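Local coordinates for malonyl CoA-acyl carrier protein transacylase (Burkholderia pseudomallei, PDB 3G87) that probably transfers the malonyl group from malonyl-CoA to the phosphopantetheine arm of holo-acyl carrier protein, releasing free CoA, at residues N97-A101 and A102-D106; F199-P202 and A203-A206; F207-H210 and L211-F214; R230-N234 and G235-E239. All blocks are in the same frame, centred on the assembly; numbering follows the deposited sequence.

Contact 1. Residues N97-A101 and A102-D106; sequences NALLA and AGCFD
A Schellman motif closes the C-terminal end of helix 94-101, and the chain then folds back so that C104 and F105 lie against the last helical turn. The carbonyl of L99 is the acceptor at the heart of the turn: C104 N binds it at 3.0 Å with a fairly straight N-H...O angle of 160°, and A102 N adds a weak bond to the same oxygen. G103 N reaches L100 O at 2.9 Å. With a positive phi of 85°, G103 has the backbone shape that reverses the chain in this motif. In an acyltransferase of this family the helix being ended is the one that follows a likely nucleophile elbow, and its final turn is sealed by apolar groups. F105 CZ comes to 3.5 Å from L99 CB, while CE1 lies 3.9 Å from L100 CB. The ring gets there because chi1 of 37° sets CG between the backbone N and the carbonyl carbon. On the flank of the helix, L99 CD2 meets C104 SG at 3.9 Å. L100 CD1 rests 3.4 Å from F105 O; that oxygen accepts a hydrogen bond from a water, which donates weakly to L100 O as well. Beyond the turn, D106 is the N-cap of helix 107-123 and its OD1 pairs with T109 OG1.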
# COMPACT_ATOMS: atom_id res chain seq x y z
N ASN A 97 3.14 -1.42 7.75
CA ASN A 97 4.47 -1.95 8.03
C ASN A 97 5.58 -0.91 8.15
O ASN A 97 6.55 -1.17 8.86
CB ASN A 97 4.87 -2.95 6.97
CG ASN A 97 3.98 -4.14 6.95
OD1 ASN A 97 3.09 -4.24 6.08
ND2 ASN A 97 4.21 -5.07 7.89
N ALA A 98 5.48 0.21 7.43
CA ALA A 98 6.40 1.39 7.60
C ALA A 98 6.26 1.97 9.01
O ALA A 98 7.25 2.22 9.69
CB ALA A 98 6.08 2.51 6.56
N LEU A 99 5.01 2.23 9.42
CA LEU A 99 4.72 2.72 10.77
C LEU A 99 5.20 1.72 11.83
O LEU A 99 5.77 2.14 12.86
CB LEU A 99 3.23 3.04 10.95
CG LEU A 99 2.64 4.17 10.08
CD1 LEU A 99 1.09 4.27 10.19
CD2 LEU A 99 3.34 5.53 10.45
N LEU A 100 5.05 0.41 11.55
CA LEU A 100 5.56 -0.62 12.45
C LEU A 100 7.09 -0.50 12.64
O LEU A 100 7.58 -0.44 13.76
CB LEU A 100 5.20 -2.01 11.94
CG LEU A 100 5.80 -3.15 12.76
CD1 LEU A 100 5.30 -3.16 14.21
CD2 LEU A 100 5.51 -4.54 12.06
N ALA A 101 7.83 -0.46 11.52
CA ALA A 101 9.27 -0.31 11.54
C ALA A 101 9.72 1.01 12.09
O ALA A 101 10.84 1.11 12.48
CB ALA A 101 9.88 -0.53 10.15
N ALA A 102 8.85 2.02 12.15
CA ALA A 102 9.21 3.30 12.81
C ALA A 102 8.91 3.28 14.31
O ALA A 102 9.20 4.25 15.02
CB ALA A 102 8.47 4.48 12.15
N GLY A 103 8.35 2.18 14.80
CA GLY A 103 8.15 2.05 16.22
C GLY A 103 6.87 2.70 16.68
O GLY A 103 6.69 2.88 17.88
N CYS A 104 5.96 3.00 15.75
CA CYS A 104 4.71 3.71 16.08
C CYS A 104 3.72 2.82 16.85
O CYS A 104 2.92 3.37 17.59
CB CYS A 104 4.00 4.28 14.84
SG CYS A 104 4.95 5.59 13.99
N PHE A 105 3.80 1.50 16.65
CA PHE A 105 2.98 0.52 17.39
C PHE A 105 3.72 -0.78 17.39
O PHE A 105 4.70 -0.95 16.66
CB PHE A 105 1.51 0.35 16.85
CG PHE A 105 1.37 0.43 15.34
CD1 PHE A 105 1.87 -0.56 14.52
CD2 PHE A 105 0.75 1.55 14.76
CE1 PHE A 105 1.79 -0.46 13.11
CE2 PHE A 105 0.65 1.69 13.35
CZ PHE A 105 1.15 0.64 12.53
N ASP A 106 3.27 -1.74 18.14
CA ASP A 106 3.87 -3.04 18.05
C ASP A 106 3.21 -3.92 17.01
O ASP A 106 2.29 -3.53 16.39
CB ASP A 106 3.98 -3.71 19.41
CG ASP A 106 2.69 -4.00 20.05
OD1 ASP A 106 1.67 -4.03 19.47
OD2 ASP A 106 2.71 -4.24 21.20
O HOH W 1 7.67 -1.35 17.01

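Contact 2. Residues F199-P202 and A203-A206; sequences FMRP and AQQA
M200 O takes the shortest direct hydrogen bond between F199-P202 and A203-A206, from Q204 N at 2.9 Å, with an N-H...O angle of 165°. The same oxygen is flanked by methyl and methylene groups, A203 CB and Q204 CB each standing 3.5 Å from it. R201 O follows one residue on: Q205 N binds it at 3.1 Å, and the side chain of Q205 leans the same way, CG 3.6 Å from that oxygen. The bend at chi2, -34°, keeps Q205 NE2 4.0 Å from R201 O, too far for a hydrogen bond. P202 O completes the series with A206 N at 3.0 Å. Together these form the opening i to i+4 ladder of helix 201-211, entered from a short 3-10 segment. P202 suits a first turn, since its nitrogen has no hydrogen to give and none is called for there. A water bridges the entry, donating to F199 O and accepting from A203 N at 2.9 Å. Q204 holds its CG anti to the backbone N, chi1 171°, and runs out extended, so that NE2 can make a weak bond to A242 O; A203 and A206 face L120 of helix 107-123, and M200 packs on F195, A124 and I245. This helix start therefore rests on backbone hydrogen bonds, a water bridging F199 O and A203 N, with the Q204 amide directed to A242 O.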
# COMPACT_ATOMS: atom_id res chain seq x y z
N PHE A 199 -15.76 7.02 -2.16
CA PHE A 199 -16.62 5.93 -1.73
C PHE A 199 -16.16 5.30 -0.41
O PHE A 199 -16.95 4.69 0.30
CB PHE A 199 -16.93 4.93 -2.87
CG PHE A 199 -17.61 5.59 -4.06
CD1 PHE A 199 -18.99 5.87 -4.03
CD2 PHE A 199 -16.87 6.05 -5.16
CE1 PHE A 199 -19.63 6.54 -5.09
CE2 PHE A 199 -17.51 6.70 -6.22
CZ PHE A 199 -18.90 6.94 -6.18
N MET A 200 -14.90 5.49 -0.06
CA MET A 200 -14.29 4.97 1.13
C MET A 200 -14.46 5.84 2.35
O MET A 200 -14.03 5.49 3.40
CB MET A 200 -12.82 4.70 0.88
CG MET A 200 -12.57 3.51 0.05
SD MET A 200 -13.44 2.00 0.44
CE MET A 200 -14.44 2.04 -0.90
N ARG A 201 -15.10 6.96 2.18
CA ARG A 201 -15.35 7.83 3.29
C ARG A 201 -15.98 7.18 4.53
O ARG A 201 -15.56 7.45 5.58
CB ARG A 201 -16.15 9.02 2.86
CG ARG A 201 -15.30 10.16 2.71
CD ARG A 201 -15.98 11.29 2.04
NE ARG A 201 -15.37 11.68 0.81
CZ ARG A 201 -14.13 12.14 0.67
NH1 ARG A 201 -13.35 12.26 1.74
NH2 ARG A 201 -13.67 12.49 -0.53
N PRO A 202 -16.97 6.34 4.38
CA PRO A 202 -17.55 5.71 5.55
C PRO A 202 -16.62 4.73 6.27
O PRO A 202 -16.61 4.77 7.47
CB PRO A 202 -18.82 5.08 5.00
CG PRO A 202 -19.11 5.81 3.91
CD PRO A 202 -17.92 6.30 3.28
N ALA A 203 -15.83 3.96 5.54
CA ALA A 203 -14.78 3.15 6.10
C ALA A 203 -13.78 4.00 6.83
O ALA A 203 -13.39 3.66 7.91
CB ALA A 203 -14.11 2.35 5.05
N GLN A 204 -13.38 5.11 6.20
CA GLN A 204 -12.43 6.03 6.78
C GLN A 204 -12.86 6.55 8.12
O GLN A 204 -12.09 6.56 9.02
CB GLN A 204 -12.14 7.20 5.85
CG GLN A 204 -11.36 8.28 6.40
CD GLN A 204 -11.10 9.35 5.40
OE1 GLN A 204 -11.78 10.33 5.34
NE2 GLN A 204 -10.10 9.15 4.58
N GLN A 205 -14.10 7.00 8.23
CA GLN A 205 -14.62 7.49 9.47
C GLN A 205 -14.75 6.40 10.49
O GLN A 205 -14.41 6.59 11.61
CB GLN A 205 -15.93 8.25 9.31
CG GLN A 205 -15.85 9.52 8.51
CD GLN A 205 -14.55 10.29 8.66
OE1 GLN A 205 -14.22 10.77 9.72
NE2 GLN A 205 -13.83 10.42 7.59
N ALA A 206 -15.22 5.24 10.06
CA ALA A 206 -15.32 4.10 10.97
C ALA A 206 -13.92 3.77 11.47
O ALA A 206 -13.74 3.46 12.67
CB ALA A 206 -15.98 2.88 10.30
O HOH W 2 -16.45 3.09 2.82

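Contact 3. Residues F207-H210 and L211-F214; sequences FAAH and LQSF
The imidazole of H210 receives the edge of the F214 ring in a T-shaped pair, centroids 5.0 Å apart and planes at 65°. F214 CE2 does the touching, 3.5 Å from H210 NE2 and displaced toward the rim of the imidazole face. The phenyl edge also meets the backbone, with F214 CD2 3.4 Å from H210 O near the plane of the ring. A purely apolar pair lies next to it, where F207 CE2 and L211 CD1 approach to 3.4 Å, the leucine coming obliquely onto the phenyl ring. F207 has CG anti to its backbone N, with chi1 at -180°, which carries its ring along the helix to meet L211.

These groups are positioned by the way helix 201-211 runs out. L211 N still makes a helical bond to F207 O at 3.0 Å, whereas S213 N turns to H210 O at 3.2 Å. A type I beta turn from L211 to F214, closed by F214 N to L211 O, brings the edge of the phenylalanine ring to H210 O. A water donates to A209 O and lies close to S213 OG. Outward from there, L211 and F214 pack on L113 of helix 107-123 and H210 touches R116, while F207 meets L241 and A208 meets A242 on helix 237-243, leaving this helix end wedged between the two.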
# COMPACT_ATOMS: atom_id res chain seq x y z
N PHE A 207 -12.92 3.88 10.58
CA PHE A 207 -11.55 3.46 10.91
C PHE A 207 -10.92 4.48 11.84
O PHE A 207 -10.22 4.11 12.77
CB PHE A 207 -10.66 3.31 9.68
CG PHE A 207 -9.26 2.87 10.00
CD1 PHE A 207 -9.00 1.55 10.43
CD2 PHE A 207 -8.20 3.77 9.89
CE1 PHE A 207 -7.72 1.14 10.76
CE2 PHE A 207 -6.88 3.36 10.23
CZ PHE A 207 -6.65 2.04 10.68
N ALA A 208 -11.17 5.76 11.58
CA ALA A 208 -10.67 6.83 12.45
C ALA A 208 -11.22 6.64 13.88
O ALA A 208 -10.55 6.98 14.85
CB ALA A 208 -11.08 8.21 11.90
N ALA A 209 -12.40 6.11 14.00
CA ALA A 209 -13.04 5.97 15.27
C ALA A 209 -12.39 4.85 16.02
O ALA A 209 -12.22 4.96 17.19
CB ALA A 209 -14.48 5.76 15.13
N HIS A 210 -12.02 3.79 15.32
CA HIS A 210 -11.38 2.64 15.89
C HIS A 210 -9.99 3.05 16.39
O HIS A 210 -9.57 2.61 17.41
CB HIS A 210 -11.37 1.54 14.85
CG HIS A 210 -10.54 0.36 15.18
ND1 HIS A 210 -10.87 -0.56 16.13
CD2 HIS A 210 -9.41 -0.10 14.61
CE1 HIS A 210 -9.98 -1.52 16.16
NE2 HIS A 210 -9.08 -1.26 15.25
N LEU A 211 -9.34 3.93 15.66
CA LEU A 211 -8.01 4.38 15.97
C LEU A 211 -7.90 5.08 17.29
O LEU A 211 -6.87 5.07 17.88
CB LEU A 211 -7.48 5.30 14.89
CG LEU A 211 -6.63 4.75 13.78
CD1 LEU A 211 -6.52 5.73 12.69
CD2 LEU A 211 -5.28 4.36 14.28
N GLN A 212 -8.99 5.69 17.72
CA GLN A 212 -9.03 6.40 18.97
C GLN A 212 -8.80 5.53 20.18
O GLN A 212 -8.48 6.03 21.20
CB GLN A 212 -10.26 7.29 19.07
CG GLN A 212 -10.17 8.56 18.25
CD GLN A 212 -11.49 9.27 18.04
OE1 GLN A 212 -12.47 8.68 17.63
NE2 GLN A 212 -11.52 10.55 18.29
N SER A 213 -8.90 4.23 20.03
CA SER A 213 -8.56 3.30 21.09
C SER A 213 -7.09 2.90 21.25
O SER A 213 -6.81 2.01 22.01
CB SER A 213 -9.32 2.01 20.93
OG SER A 213 -10.67 2.19 20.96
N PHE A 214 -6.19 3.52 20.52
CA PHE A 214 -4.81 3.12 20.41
C PHE A 214 -3.95 4.37 20.58
O PHE A 214 -4.32 5.49 20.13
CB PHE A 214 -4.55 2.43 19.03
CG PHE A 214 -5.36 1.15 18.82
CD1 PHE A 214 -4.91 -0.08 19.34
CD2 PHE A 214 -6.58 1.17 18.16
CE1 PHE A 214 -5.68 -1.25 19.19
CE2 PHE A 214 -7.33 0.01 17.99
CZ PHE A 214 -6.88 -1.20 18.50
O HOH W 3 -12.44 2.80 19.29

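Contact 4. Residues R230-N234 and G235-E239; sequences RPYEN and GRVSE
The Y232 ring presents its edge to the start of helix 237-243: V237 O lies near the ring plane, 3.3 Å from Y232 CE2, and R236 O also borders this edge, farther off. V237 CG1 approaches Y232 CE2 at 4.0 Å, reached because CG1 stands anti to the valine N, chi1 -170°. The phenol oxygen is engaged elsewhere, with E95 OE1 as its hydrogen-bond partner. For the R236 guanidinium, E233 OE2 lies at the edge, near its plane, but 4.3 Å from NE, beyond a salt bridge. The two side chains lie side by side, pointing the same way, with E233 CB 3.3 Å from R236 CG and the carboxylate and guanidinium planes 60° apart; any attraction between the charges is probably modest. R236 NH1 probably pairs instead with E239, whose carboxylate position is doubtful. The backbone closes the turn with R236 N to E233 O at 3.3 Å, a straight bond. G235 has a phi of 82°, and its N is held by D218 OD1. The whole is a type II beta turn with glycine at its third position, leading directly into a helix whose N-cap is R236.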
# COMPACT_ATOMS: atom_id res chain seq x y z
N ARG A 230 4.86 13.25 2.05
CA ARG A 230 5.85 13.88 2.92
C ARG A 230 5.93 13.11 4.25
O ARG A 230 5.03 12.34 4.55
CB ARG A 230 5.48 15.36 3.17
CG ARG A 230 5.56 16.32 1.95
CD ARG A 230 6.99 16.46 1.49
NE ARG A 230 7.18 17.42 0.39
CZ ARG A 230 7.01 17.14 -0.91
NH1 ARG A 230 6.61 15.94 -1.35
NH2 ARG A 230 7.23 18.11 -1.79
N PRO A 231 6.96 13.31 5.03
CA PRO A 231 7.06 12.67 6.33
C PRO A 231 5.83 12.90 7.26
O PRO A 231 5.37 13.99 7.38
CB PRO A 231 8.29 13.32 6.91
CG PRO A 231 8.92 13.97 5.87
CD PRO A 231 8.04 14.25 4.83
N TYR A 232 5.32 11.84 7.85
CA TYR A 232 4.37 11.90 8.93
C TYR A 232 4.78 12.94 9.98
O TYR A 232 5.86 12.98 10.45
CB TYR A 232 4.18 10.53 9.58
CG TYR A 232 2.99 9.68 9.15
CD1 TYR A 232 3.10 8.77 8.14
CD2 TYR A 232 1.80 9.75 9.81
CE1 TYR A 232 2.09 8.02 7.78
CE2 TYR A 232 0.78 9.01 9.45
CZ TYR A 232 0.91 8.13 8.43
OH TYR A 232 -0.12 7.36 8.07
N GLU A 233 3.87 13.81 10.33
CA GLU A 233 4.18 14.83 11.29
C GLU A 233 4.14 14.25 12.67
O GLU A 233 3.48 13.32 12.89
CB GLU A 233 3.19 15.95 11.19
CG GLU A 233 3.53 16.99 10.19
CD GLU A 233 2.38 17.87 9.90
OE1 GLU A 233 2.31 18.91 10.57
OE2 GLU A 233 1.53 17.52 9.07
N ASN A 234 4.84 14.81 13.62
CA ASN A 234 4.66 14.40 14.98
C ASN A 234 3.27 14.82 15.42
O ASN A 234 2.82 15.88 15.10
CB ASN A 234 5.74 14.95 15.88
CG ASN A 234 7.06 14.29 15.67
OD1 ASN A 234 7.13 13.19 15.24
ND2 ASN A 234 8.10 14.96 15.99
N GLY A 235 2.57 13.92 16.06
CA GLY A 235 1.20 14.14 16.39
C GLY A 235 0.14 13.90 15.36
O GLY A 235 -0.99 13.96 15.68
N ARG A 236 0.48 13.63 14.12
CA ARG A 236 -0.55 13.44 13.13
C ARG A 236 -0.59 12.05 12.58
O ARG A 236 -1.08 11.82 11.50
CB ARG A 236 -0.41 14.40 11.96
CG ARG A 236 0.03 15.77 12.28
CD ARG A 236 -1.10 16.57 12.78
NE ARG A 236 -1.80 17.29 11.76
CZ ARG A 236 -2.91 17.97 11.97
NH1 ARG A 236 -3.44 17.99 13.17
NH2 ARG A 236 -3.48 18.62 10.99
N VAL A 237 -0.08 11.12 13.32
CA VAL A 237 -0.03 9.75 12.84
C VAL A 237 -1.41 9.18 12.60
O VAL A 237 -1.69 8.74 11.55
CB VAL A 237 0.80 8.86 13.75
CG1 VAL A 237 1.04 7.55 13.15
CG2 VAL A 237 2.08 9.53 14.11
N SER A 238 -2.27 9.18 13.59
CA SER A 238 -3.60 8.70 13.36
C SER A 238 -4.30 9.53 12.36
O SER A 238 -5.02 9.04 11.56
CB SER A 238 -4.39 8.66 14.64
OG SER A 238 -3.63 8.03 15.58
N GLU A 239 -4.09 10.82 12.38
CA GLU A 239 -4.66 11.64 11.34
C GLU A 239 -4.24 11.14 9.94
O GLU A 239 -5.08 10.89 9.10
CB GLU A 239 -4.28 13.10 11.56
CG GLU A 239 -4.92 14.08 10.62
CD GLU A 239 -4.24 15.44 10.60
OE1 GLU A 239 -3.58 15.81 9.60
OE2 GLU A 239 -4.39 16.17 11.58

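Along the chain the order is contact 1, then contacts 2 and 3, then contact 4. Contacts 2 and 3 divide helix 201-211 between its start and its end, with centres 13 Å apart. Contact 1 marks the end of helix 94-101, beside the parallel sheet, and its centre is 13 Å from that of contact 4; the two touch where L99 meets Y232 and V237. Contact 3 in turn reaches contact 4 through L211 CD1 and S238 O, whereas contacts 1 and 2 lie 23 Å apart, centre to centre. Helix ends are thus joined in a chain of neighbours, which ties the helix after the likely nucleophile elbow to helices 237-243 and 201-211 within one acyltransferase domain.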